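Local coordinates for protein WZI (Escherichia coli, PDB 2YNK) that takes part in group 1 capsule assembly as a carbohydrate-binding beta-barrel lectin of the outer membrane, at residues Gln112-Glu116 with Arg126-Ala132; Phe145-Trp151 with Asp164-Thr170; Arg70-Ser76 with Asp93-Ala99. One frame throughout, in Å; residues are numbered along the deposited sequence.

Contact 1 of 3, residues Gln112-Glu116 with Arg126-Ala132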
loop_
_atom_site.group_PDB
_atom_site.type_symbol
_atom_site.label_atom_id
_atom_site.label_comp_id
_atom_site.label_asym_id
_atom_site.label_seq_id
_atom_site.Cartn_x
_atom_site.Cartn_y
_atom_site.Cartn_z
ATOM N N GLN A 112 4.473 18.451 2.891
ATOM C CA GLN A 112 3.180 18.131 3.478
ATOM C C GLN A 112 3.176 18.425 4.985
ATOM O O GLN A 112 4.078 18.012 5.709
ATOM C CB GLN A 112 2.868 16.658 3.204
ATOM C CG GLN A 112 1.574 16.137 3.806
ATOM C CD GLN A 112 0.359 16.674 3.109
ATOM O OE1 GLN A 112 0.165 16.439 1.920
ATOM N NE2 GLN A 112 -0.477 17.392 3.845
ATOM N N GLY A 113 2.161 19.152 5.439
ATOM C CA GLY A 113 1.926 19.369 6.856
ATOM C C GLY A 113 0.577 18.784 7.222
ATOM O O GLY A 113 -0.371 18.895 6.448
ATOM N N ASN A 114 0.500 18.143 8.389
ATOM C CA ASN A 114 -0.753 17.607 8.919
ATOM C C ASN A 114 -0.972 18.023 10.383
ATOM O O ASN A 114 -0.030 18.039 11.184
ATOM C CB ASN A 114 -0.759 16.078 8.866
ATOM C CG ASN A 114 -0.368 15.529 7.521
ATOM O OD1 ASN A 114 -1.053 15.746 6.523
ATOM N ND2 ASN A 114 0.729 14.780 7.493
ATOM N N VAL A 115 -2.222 18.337 10.718
ATOM C CA VAL A 115 -2.651 18.534 12.088
ATOM C C VAL A 115 -3.787 17.556 12.362
ATOM O O VAL A 115 -4.608 17.286 11.482
ATOM C CB VAL A 115 -3.136 19.962 12.338
ATOM C CG1 VAL A 115 -4.455 20.199 11.632
ATOM C CG2 VAL A 115 -3.287 20.209 13.831
ATOM N N GLU A 116 -3.839 17.044 13.594
ATOM C CA GLU A 116 -4.709 15.915 13.930
ATOM C C GLU A 116 -5.543 16.078 15.201
ATOM O O GLU A 116 -5.184 16.820 16.108
ATOM C CB GLU A 116 -3.861 14.653 14.048
ATOM C CG GLU A 116 -3.555 14.022 12.706
ATOM C CD GLU A 116 -2.385 13.061 12.763
ATOM O OE1 GLU A 116 -1.972 12.686 13.904
ATOM O OE2 GLU A 116 -1.888 12.688 11.661
ATOM N N ARG A 126 0.469 16.517 17.717
ATOM C CA ARG A 126 -0.659 16.462 16.791
ATOM C C ARG A 126 -0.316 17.053 15.421
ATOM O O ARG A 126 -1.128 16.997 14.512
ATOM C CB ARG A 126 -1.884 17.163 17.378
ATOM C CG ARG A 126 -1.770 18.670 17.541
ATOM C CD ARG A 126 -2.670 19.121 18.680
ATOM N NE ARG A 126 -2.738 20.575 18.825
ATOM C CZ ARG A 126 -3.654 21.358 18.261
ATOM N NH1 ARG A 126 -4.611 20.854 17.478
ATOM N NH2 ARG A 126 -3.606 22.667 18.475
ATOM N N PHE A 127 0.877 17.626 15.299
ATOM C CA PHE A 127 1.394 18.145 14.047
ATOM C C PHE A 127 2.421 17.180 13.499
ATOM O O PHE A 127 3.252 16.675 14.268
ATOM C CB PHE A 127 2.108 19.474 14.271
ATOM C CG PHE A 127 1.195 20.626 14.538
ATOM C CD1 PHE A 127 0.590 21.303 13.485
ATOM C CD2 PHE A 127 0.974 21.065 15.839
ATOM C CE1 PHE A 127 -0.234 22.387 13.729
ATOM C CE2 PHE A 127 0.151 22.148 16.092
ATOM C CZ PHE A 127 -0.456 22.808 15.042
ATOM N N ASN A 128 2.399 16.950 12.179
ATOM C CA ASN A 128 3.429 16.124 11.545
ATOM C C ASN A 128 3.607 16.366 10.042
ATOM O O ASN A 128 2.790 17.020 9.389
ATOM C CB ASN A 128 3.157 14.653 11.812
ATOM C CG ASN A 128 2.094 14.095 10.915
ATOM O OD1 ASN A 128 2.395 13.644 9.832
ATOM N ND2 ASN A 128 0.846 14.119 11.355
ATOM N N ALA A 129 4.691 15.821 9.507
ATOM C CA ALA A 129 5.031 15.996 8.107
ATOM C C ALA A 129 5.029 14.662 7.357
ATOM O O ALA A 129 5.928 14.406 6.562
ATOM C CB ALA A 129 6.388 16.675 7.996
ATOM N N ASN A 130 4.023 13.821 7.620
ATOM C CA ASN A 130 3.887 12.514 6.960
ATOM C C ASN A 130 3.616 12.687 5.449
ATOM O O ASN A 130 2.851 13.561 5.017
ATOM C CB ASN A 130 2.772 11.672 7.609
ATOM C CG ASN A 130 3.102 11.217 9.057
ATOM O OD1 ASN A 130 2.259 10.615 9.744
ATOM N ND2 ASN A 130 4.317 11.502 9.516
ATOM N N GLY A 131 4.264 11.865 4.640
ATOM C CA GLY A 131 4.156 12.002 3.213
ATOM C C GLY A 131 5.145 12.996 2.640
ATOM O O GLY A 131 5.397 12.958 1.435
ATOM N N ALA A 132 5.718 13.870 3.475
ATOM C CA ALA A 132 6.601 14.927 2.971
ATOM C C ALA A 132 7.884 14.323 2.459
ATOM O O ALA A 132 8.561 13.626 3.199
ATOM C CB ALA A 132 6.911 15.964 4.041
#
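Glu116 reaches across to Asn128 with its side chain. Its CB lies 3.6 Å from Arg126 O, just before the partner strand. Beyond CG the chain runs out extended (chi2 162°) and brings CD to 3.7 Å from Asn128 ND2. At the tip, Glu116 OE2 accepts a weak, bent hydrogen bond from Asn128 ND2 at 3.1 Å. The carboxylate and amide planes are turned 53° apart. OE1, the other oxygen, forms a salt bridge with Arg167, so the carboxylate is held from two sources.

Residues 112-116 and 126-132 belong to a beta hairpin in the barrel wall, made by strands 107-116 and 127-138. Asn114 and Asn128 form an antiparallel hydrogen-bonded pair in it. Asn114 N donates to Asn128 O at 2.7 Å, and Asn128 N returns a bond to Asn114 O at 2.8 Å. Their side chains lie on the same face. Val115 and Phe127 occupy the other face as a non-hydrogen-bonded pair. Val115 CG2 sits over the Phe127 ring, offset toward its rim, in a CH-pi contact 4.1 Å from the centroid. Past Asn128 the chain makes a type II turn from Ala129 to Ala132, and Gln112 O receives a CA-H...O contact from Ala129 CA at 3.3 Å.

Contact 2 of 3, residues Phe145-Trp151 with Asp164-Thr170. With OCT (N-octane), chain B.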
loop_
_atom_site.group_PDB
_atom_site.type_symbol
_atom_site.label_atom_id
_atom_site.label_comp_id
_atom_site.label_asym_id
_atom_site.label_seq_id
_atom_site.Cartn_x
_atom_site.Cartn_y
_atom_site.Cartn_z
ATOM N N PHE A 145 14.205 11.556 -0.130
ATOM C CA PHE A 145 14.274 11.669 1.324
ATOM C C PHE A 145 12.978 12.243 1.851
ATOM O O PHE A 145 12.429 13.176 1.270
ATOM C CB PHE A 145 15.435 12.547 1.802
ATOM C CG PHE A 145 15.539 12.617 3.305
ATOM C CD1 PHE A 145 16.154 11.601 4.020
ATOM C CD2 PHE A 145 14.975 13.673 4.011
ATOM C CE1 PHE A 145 16.224 11.649 5.409
ATOM C CE2 PHE A 145 15.042 13.726 5.390
ATOM C CZ PHE A 145 15.666 12.714 6.089
ATOM N N GLY A 146 12.509 11.688 2.969
ATOM C CA GLY A 146 11.267 12.129 3.593
ATOM C C GLY A 146 10.563 11.034 4.368
ATOM O O GLY A 146 11.185 10.064 4.816
ATOM N N GLN A 147 9.254 11.197 4.529
ATOM C CA GLN A 147 8.426 10.180 5.148
ATOM C C GLN A 147 7.485 9.665 4.095
ATOM O O GLN A 147 6.316 10.068 4.057
ATOM C CB GLN A 147 7.650 10.746 6.341
ATOM C CG GLN A 147 8.544 11.036 7.531
ATOM C CD GLN A 147 7.808 11.563 8.745
ATOM O OE1 GLN A 147 6.703 12.101 8.649
ATOM N NE2 GLN A 147 8.431 11.422 9.906
ATOM N N VAL A 148 7.999 8.783 3.234
ATOM C CA VAL A 148 7.213 8.266 2.110
ATOM C C VAL A 148 6.633 6.890 2.430
ATOM O O VAL A 148 7.386 5.967 2.744
ATOM C CB VAL A 148 8.050 8.156 0.810
ATOM C CG1 VAL A 148 7.214 7.550 -0.314
ATOM C CG2 VAL A 148 8.595 9.514 0.421
ATOM N N PRO A 149 5.297 6.744 2.336
ATOM C CA PRO A 149 4.711 5.414 2.468
ATOM C C PRO A 149 5.017 4.523 1.272
ATOM O O PRO A 149 5.183 5.021 0.131
ATOM C CB PRO A 149 3.205 5.696 2.541
ATOM C CG PRO A 149 3.031 6.989 1.836
ATOM C CD PRO A 149 4.265 7.779 2.154
ATOM N N GLN A 150 5.069 3.217 1.539
ATOM C CA GLN A 150 5.281 2.213 0.494
ATOM C C GLN A 150 4.120 1.230 0.445
ATOM O O GLN A 150 3.238 1.229 1.329
ATOM C CB GLN A 150 6.570 1.433 0.756
ATOM C CG GLN A 150 7.853 2.231 0.610
ATOM C CD GLN A 150 8.965 1.689 1.491
ATOM O OE1 GLN A 150 8.862 1.685 2.727
ATOM N NE2 GLN A 150 10.046 1.244 0.861
ATOM N N TRP A 151 4.131 0.405 -0.603
ATOM C CA TRP A 151 3.314 -0.800 -0.646
ATOM C C TRP A 151 4.039 -1.857 -1.392
ATOM O O TRP A 151 4.397 -1.657 -2.556
ATOM C CB TRP A 151 1.986 -0.535 -1.309
ATOM C CG TRP A 151 1.008 -1.675 -1.228
ATOM C CD1 TRP A 151 0.873 -2.743 -2.106
ATOM C CD2 TRP A 151 -0.032 -1.879 -0.219
ATOM N NE1 TRP A 151 -0.153 -3.570 -1.720
ATOM C CE2 TRP A 151 -0.734 -3.104 -0.591
ATOM C CE3 TRP A 151 -0.437 -1.189 0.916
ATOM C CZ2 TRP A 151 -1.793 -3.594 0.156
ATOM C CZ3 TRP A 151 -1.513 -1.692 1.653
ATOM C CH2 TRP A 151 -2.172 -2.860 1.277
ATOM N N ASP A 164 0.965 -0.118 4.830
ATOM C CA ASP A 164 0.433 1.224 4.774
ATOM C C ASP A 164 -0.256 1.631 6.056
ATOM O O ASP A 164 -0.785 2.737 6.127
ATOM C CB ASP A 164 -0.678 1.147 3.734
ATOM C CG ASP A 164 -0.828 2.380 2.942
ATOM O OD1 ASP A 164 0.153 3.138 2.811
ATOM O OD2 ASP A 164 -1.935 2.560 2.418
ATOM N N ALA A 165 -0.266 0.727 7.046
ATOM C CA ALA A 165 -1.209 0.745 8.156
ATOM C C ALA A 165 -0.522 1.224 9.426
ATOM O O ALA A 165 -0.507 0.528 10.450
ATOM C CB ALA A 165 -1.764 -0.660 8.351
HETATM N N MSE A 166 0.054 2.416 9.342
HETATM C CA MSE A 166 1.128 2.842 10.241
HETATM C C MSE A 166 1.657 4.130 9.691
HETATM O O MSE A 166 1.453 4.441 8.521
HETATM C CB MSE A 166 2.263 1.822 10.191
HETATM C CG MSE A 166 2.351 1.315 8.739
HETATM SE SE MSE A 166 4.183 1.379 8.108
HETATM C CE MSE A 166 4.130 3.199 7.354
ATOM N N ARG A 167 2.360 4.892 10.516
ATOM C CA ARG A 167 2.843 6.189 10.082
ATOM C C ARG A 167 4.103 5.972 9.275
ATOM O O ARG A 167 4.973 5.203 9.699
ATOM C CB ARG A 167 3.101 7.110 11.271
ATOM C CG ARG A 167 1.861 7.305 12.114
ATOM C CD ARG A 167 2.080 8.284 13.251
ATOM N NE ARG A 167 1.395 9.531 12.965
ATOM C CZ ARG A 167 0.247 9.912 13.502
ATOM N NH1 ARG A 167 -0.372 9.179 14.414
ATOM N NH2 ARG A 167 -0.276 11.064 13.138
ATOM N N PRO A 168 4.204 6.636 8.107
ATOM C CA PRO A 168 5.369 6.449 7.255
ATOM C C PRO A 168 6.636 6.902 7.975
ATOM O O PRO A 168 6.580 7.830 8.796
ATOM C CB PRO A 168 5.065 7.325 6.034
ATOM C CG PRO A 168 4.092 8.344 6.523
ATOM C CD PRO A 168 3.285 7.659 7.577
HETATM N N MSE A 169 7.757 6.248 7.676
HETATM C CA MSE A 169 8.987 6.456 8.417
HETATM C C MSE A 169 9.924 7.307 7.647
HETATM O O MSE A 169 9.937 7.283 6.409
HETATM C CB MSE A 169 9.683 5.134 8.673
HETATM C CG MSE A 169 8.740 4.130 9.320
HETATM SE SE MSE A 169 9.712 2.436 9.562
HETATM C CE MSE A 169 9.564 1.804 7.689
ATOM N N THR A 170 10.756 8.040 8.377
ATOM C CA THR A 170 11.716 8.952 7.781
ATOM C C THR A 170 12.911 8.188 7.266
ATOM O O THR A 170 13.518 7.403 8.009
ATOM C CB THR A 170 12.173 10.008 8.782
ATOM O OG1 THR A 170 11.122 10.965 8.941
ATOM C CG2 THR A 170 13.425 10.716 8.305
HETATM C C1 OCT B . 11.274 18.031 1.991
HETATM C C2 OCT B . 11.876 17.238 3.134
HETATM C C3 OCT B . 10.796 16.700 4.076
HETATM C C4 OCT B . 11.404 15.909 5.239
HETATM C C5 OCT B . 10.393 15.664 6.359
HETATM C C6 OCT B . 10.927 14.668 7.398
HETATM C C7 OCT B . 11.012 15.216 8.831
HETATM C C8 OCT B . 10.550 14.218 9.882
#
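Gln147 NE2 donates a hydrogen bond to Thr170 OG1 at 2.9 Å. The bond is somewhat bent, with 140° at the hydrogen, and Thr170 OG1 lies 18° out of the amide plane. The Gln147 chain is extended beyond CG, which lets the amide reach that hydroxyl. The other end of the amide is also used: OE1 accepts from Asn130 ND2. Bonds at both ends probably fix the rotation of the amide. The end of n-octane lies against the same polar pair, with its C8 at 3.4 Å from Thr170 OG1. Gln147 and Thr170 therefore line the octane pocket, together with Leu111, Ala132, Tyr133 and Gly134.

Thr170 has a second, apolar branch. Its CG2 stands opposite the backbone N and meets Phe145 CZ at 3.7 Å, approaching the ring at a slant. Between the backbones there are CA-H...O contacts. Thr170 CA points at Gly146 O at 3.2 Å, and Gln147 CA points at Met169 O.

Further along, Pro149 and Pro168 lie side by side, with Pro149 CD 4.0 Å from Pro168 CB. Pro168 CB also rests 3.6 Å from Gln147 O. At the far end Asp164 CB meets the edge of the Trp151 ring, 3.6 Å from CZ3. The carboxylate plane is perpendicular to the indole, and OD2 accepts from Gly87 N.

The two segments are mostly irregular and lie between strands 141-145 and 170-176, which are neighbours in the barrel. The chain turns a corner at Gly146 and leaves the wall before returning at Thr170. On this excursion Trp151 bonds through its backbone to Trp30 and meets the Phe86 ring edge-to-face, while Val148 packs on Val5 near the N-terminus.

Contact 3 of 3, residues Arg70-Ser76 with Asp93-Ala99. With D12 (dodecane), chain H; D12 (dodecane), chain I.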
loop_
_atom_site.group_PDB
_atom_site.type_symbol
_atom_site.label_atom_id
_atom_site.label_comp_id
_atom_site.label_asym_id
_atom_site.label_seq_id
_atom_site.Cartn_x
_atom_site.Cartn_y
_atom_site.Cartn_z
ATOM N N ARG A 70 -2.461 21.719 -2.319
ATOM C CA ARG A 70 -3.530 20.757 -2.095
ATOM C C ARG A 70 -3.940 20.669 -0.632
ATOM O O ARG A 70 -3.113 20.409 0.243
ATOM C CB ARG A 70 -3.099 19.391 -2.599
ATOM C CG ARG A 70 -4.272 18.473 -2.887
ATOM C CD ARG A 70 -3.891 17.337 -3.821
ATOM N NE ARG A 70 -3.842 16.041 -3.155
ATOM C CZ ARG A 70 -4.857 15.183 -3.081
ATOM N NH1 ARG A 70 -6.042 15.462 -3.622
ATOM N NH2 ARG A 70 -4.687 14.026 -2.457
ATOM N N VAL A 71 -5.220 20.906 -0.372
ATOM C CA VAL A 71 -5.754 20.794 0.968
ATOM C C VAL A 71 -6.558 19.512 1.068
ATOM O O VAL A 71 -7.410 19.250 0.220
ATOM C CB VAL A 71 -6.662 21.978 1.321
ATOM C CG1 VAL A 71 -7.320 21.736 2.670
ATOM C CG2 VAL A 71 -5.864 23.275 1.338
ATOM N N THR A 72 -6.279 18.720 2.099
ATOM C CA THR A 72 -7.007 17.477 2.337
ATOM C C THR A 72 -7.527 17.436 3.767
ATOM O O THR A 72 -6.950 18.047 4.675
ATOM C CB THR A 72 -6.145 16.225 2.075
ATOM O OG1 THR A 72 -5.044 16.186 2.993
ATOM C CG2 THR A 72 -5.630 16.207 0.621
ATOM N N GLY A 73 -8.631 16.717 3.943
ATOM C CA GLY A 73 -9.338 16.658 5.207
ATOM C C GLY A 73 -9.968 15.296 5.396
ATOM O O GLY A 73 -10.369 14.644 4.421
ATOM N N TYR A 74 -10.019 14.860 6.656
ATOM C CA TYR A 74 -10.701 13.635 7.040
ATOM C C TYR A 74 -11.368 13.868 8.381
ATOM O O TYR A 74 -10.788 14.499 9.251
ATOM C CB TYR A 74 -9.702 12.496 7.144
ATOM C CG TYR A 74 -10.276 11.181 7.640
ATOM C CD1 TYR A 74 -10.924 10.312 6.771
ATOM C CD2 TYR A 74 -10.152 10.798 8.978
ATOM C CE1 TYR A 74 -11.436 9.104 7.214
ATOM C CE2 TYR A 74 -10.663 9.590 9.427
ATOM C CZ TYR A 74 -11.304 8.746 8.541
ATOM O OH TYR A 74 -11.817 7.541 8.967
ATOM N N THR A 75 -12.587 13.373 8.537
ATOM C CA THR A 75 -13.296 13.418 9.813
ATOM C C THR A 75 -14.130 12.156 9.971
ATOM O O THR A 75 -14.586 11.588 8.981
ATOM C CB THR A 75 -14.221 14.642 9.903
ATOM O OG1 THR A 75 -14.892 14.638 11.161
ATOM C CG2 THR A 75 -15.260 14.627 8.776
ATOM N N SER A 76 -14.333 11.719 11.210
ATOM C CA SER A 76 -15.073 10.479 11.461
ATOM C C SER A 76 -15.688 10.389 12.851
ATOM O O SER A 76 -15.342 11.137 13.762
ATOM C CB SER A 76 -14.160 9.275 11.244
ATOM O OG SER A 76 -13.035 9.344 12.099
ATOM N N ASP A 93 -8.767 10.268 14.049
ATOM C CA ASP A 93 -10.195 10.432 13.776
ATOM C C ASP A 93 -10.504 11.679 12.947
ATOM O O ASP A 93 -11.486 11.708 12.196
ATOM C CB ASP A 93 -10.989 10.493 15.079
ATOM C CG ASP A 93 -11.013 9.162 15.817
ATOM O OD1 ASP A 93 -10.940 8.101 15.149
ATOM O OD2 ASP A 93 -11.117 9.185 17.070
ATOM N N ASN A 94 -9.679 12.708 13.104
ATOM C CA ASN A 94 -9.859 13.960 12.393
ATOM C C ASN A 94 -8.506 14.464 11.948
ATOM O O ASN A 94 -7.563 14.488 12.726
ATOM C CB ASN A 94 -10.527 15.010 13.282
ATOM C CG ASN A 94 -11.834 14.530 13.879
ATOM O OD1 ASN A 94 -12.736 14.086 13.178
ATOM N ND2 ASN A 94 -11.940 14.626 15.188
ATOM N N SER A 95 -8.408 14.863 10.687
ATOM C CA SER A 95 -7.128 15.236 10.115
ATOM C C SER A 95 -7.301 16.411 9.167
ATOM O O SER A 95 -8.380 16.637 8.623
ATOM C CB SER A 95 -6.537 14.034 9.381
ATOM O OG SER A 95 -5.132 13.975 9.539
ATOM N N LEU A 96 -6.232 17.166 8.983
ATOM C CA LEU A 96 -6.227 18.230 8.008
ATOM C C LEU A 96 -4.828 18.368 7.448
ATOM O O LEU A 96 -3.875 18.498 8.211
ATOM C CB LEU A 96 -6.666 19.526 8.657
ATOM C CG LEU A 96 -6.878 20.694 7.705
ATOM C CD1 LEU A 96 -7.802 20.293 6.561
ATOM C CD2 LEU A 96 -7.435 21.864 8.504
ATOM N N GLY A 97 -4.715 18.327 6.117
ATOM C CA GLY A 97 -3.424 18.314 5.434
ATOM C C GLY A 97 -3.286 19.468 4.469
ATOM O O GLY A 97 -4.213 19.751 3.707
ATOM N N LEU A 98 -2.138 20.146 4.520
ATOM C CA LEU A 98 -1.772 21.169 3.545
ATOM C C LEU A 98 -0.470 20.751 2.878
ATOM O O LEU A 98 0.515 20.505 3.565
ATOM C CB LEU A 98 -1.577 22.532 4.216
ATOM C CG LEU A 98 -2.737 23.143 5.016
ATOM C CD1 LEU A 98 -2.393 24.569 5.431
ATOM C CD2 LEU A 98 -4.048 23.121 4.238
ATOM N N ALA A 99 -0.467 20.677 1.546
ATOM C CA ALA A 99 0.722 20.265 0.800
ATOM C C ALA A 99 1.089 21.242 -0.321
ATOM O O ALA A 99 0.230 21.672 -1.086
ATOM C CB ALA A 99 0.527 18.872 0.230
HETATM C C1 D12 H . -22.999 8.695 5.577
HETATM C C2 D12 H . -21.656 9.410 5.698
HETATM C C3 D12 H . -21.627 10.485 6.795
HETATM C C4 D12 H . -20.196 10.867 7.189
HETATM C C5 D12 H . -20.160 11.940 8.287
HETATM C C6 D12 H . -19.266 11.588 9.484
HETATM C C7 D12 H . -18.865 12.847 10.249
HETATM C C8 D12 H . -18.643 12.593 11.739
HETATM C C9 D12 H . -17.645 13.584 12.352
HETATM C C10 D12 H . -17.903 13.822 13.841
HETATM C C11 D12 H . -16.795 14.634 14.512
HETATM C C12 D12 H . -17.393 15.706 15.397
HETATM C C1 D12 I . -15.345 16.949 5.563
HETATM C C2 D12 I . -13.893 17.007 5.993
HETATM C C3 D12 I . -13.696 18.012 7.129
HETATM C C4 D12 I . -12.439 17.718 7.953
HETATM C C5 D12 I . -12.366 18.587 9.212
HETATM C C6 D12 I . -11.392 18.032 10.255
HETATM C C7 D12 I . -10.575 19.138 10.930
HETATM C C8 D12 I . -9.837 18.635 12.173
HETATM C C9 D12 I . -8.704 19.578 12.581
HETATM C C10 D12 I . -7.865 19.014 13.730
HETATM C C11 D12 I . -8.265 19.615 15.077
HETATM C C12 D12 I . -7.670 20.995 15.282
#
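Arg70 and Ala99 start the pairing, each backbone N donating to the other's O at 3.0 Å. The Arg70 guanidinium bends away from Ala99 and lies with one face under Thr72 CG2. A long, weak ion pair links it to Glu451. Val71 comes next, on the opposite face. Its CG2 meets Leu98 CD2 at 3.4 Å, the two side chains lying side by side. Thr72 returns to the first face and pairs with Gly97 through two nearly straight hydrogen bonds. Thr72 OG1 lies 3.6 Å from Gly97 CA.

Gly73 has no side chain, and a dodecane runs past it. Tyr74 forms two backbone bonds with Ser95. Its ring lies near Asp93, with CE2 3.6 Å from Asp93 O, and its OH bonds to Arg120. Thr75 touches two dodecane molecules: Thr75 CG2 lies 3.9 Å from C2 of the one that passes Gly73, and Thr75 OG1 3.2 Å from C9 of a second. Ser76 OG, placed between its own N and carbonyl carbon (chi1 59°), donates to Asp93 O at 2.8 Å. The hydroxyl lies in the carbonyl plane, on a lone pair of Asp93 O. Asp93 itself forms a salt bridge with Arg120.

On its other edge strand 69-76 bonds to strand 444-454, Val71 with Ile452 and Gly73 with Ile450. The first and last strands thus meet, which is how an outer-membrane beta-barrel closes. Dodecane lies along the Gly73, Thr75 and Asn94 part of the face that also carries Val71, Leu96 and Leu98, which is consistent with a lipid-facing surface.

Overall arrangement
Along the chain the order is contact 3, contact 1, contact 2. The centres of contacts 3 and 1 are about 9 Å apart. They share one sheet, because strands 95-104 and 107-116 are neighbours in it. Backbone pairs Gly113 N with Leu98 O and Val115 O with Leu96 N join them, so four successive strands of the barrel wall are stitched side by side. Contact 2 has its centre about 12 Å from that of contact 1 and touches it through side chains and through a backbone hydrogen bond between Ala132 and Gln147. It sits closer to the centre of the chain. The centres of contacts 2 and 3 are about 17 Å apart, and the two do not touch. The set thus runs from the barrel seam to a segment that leaves the wall.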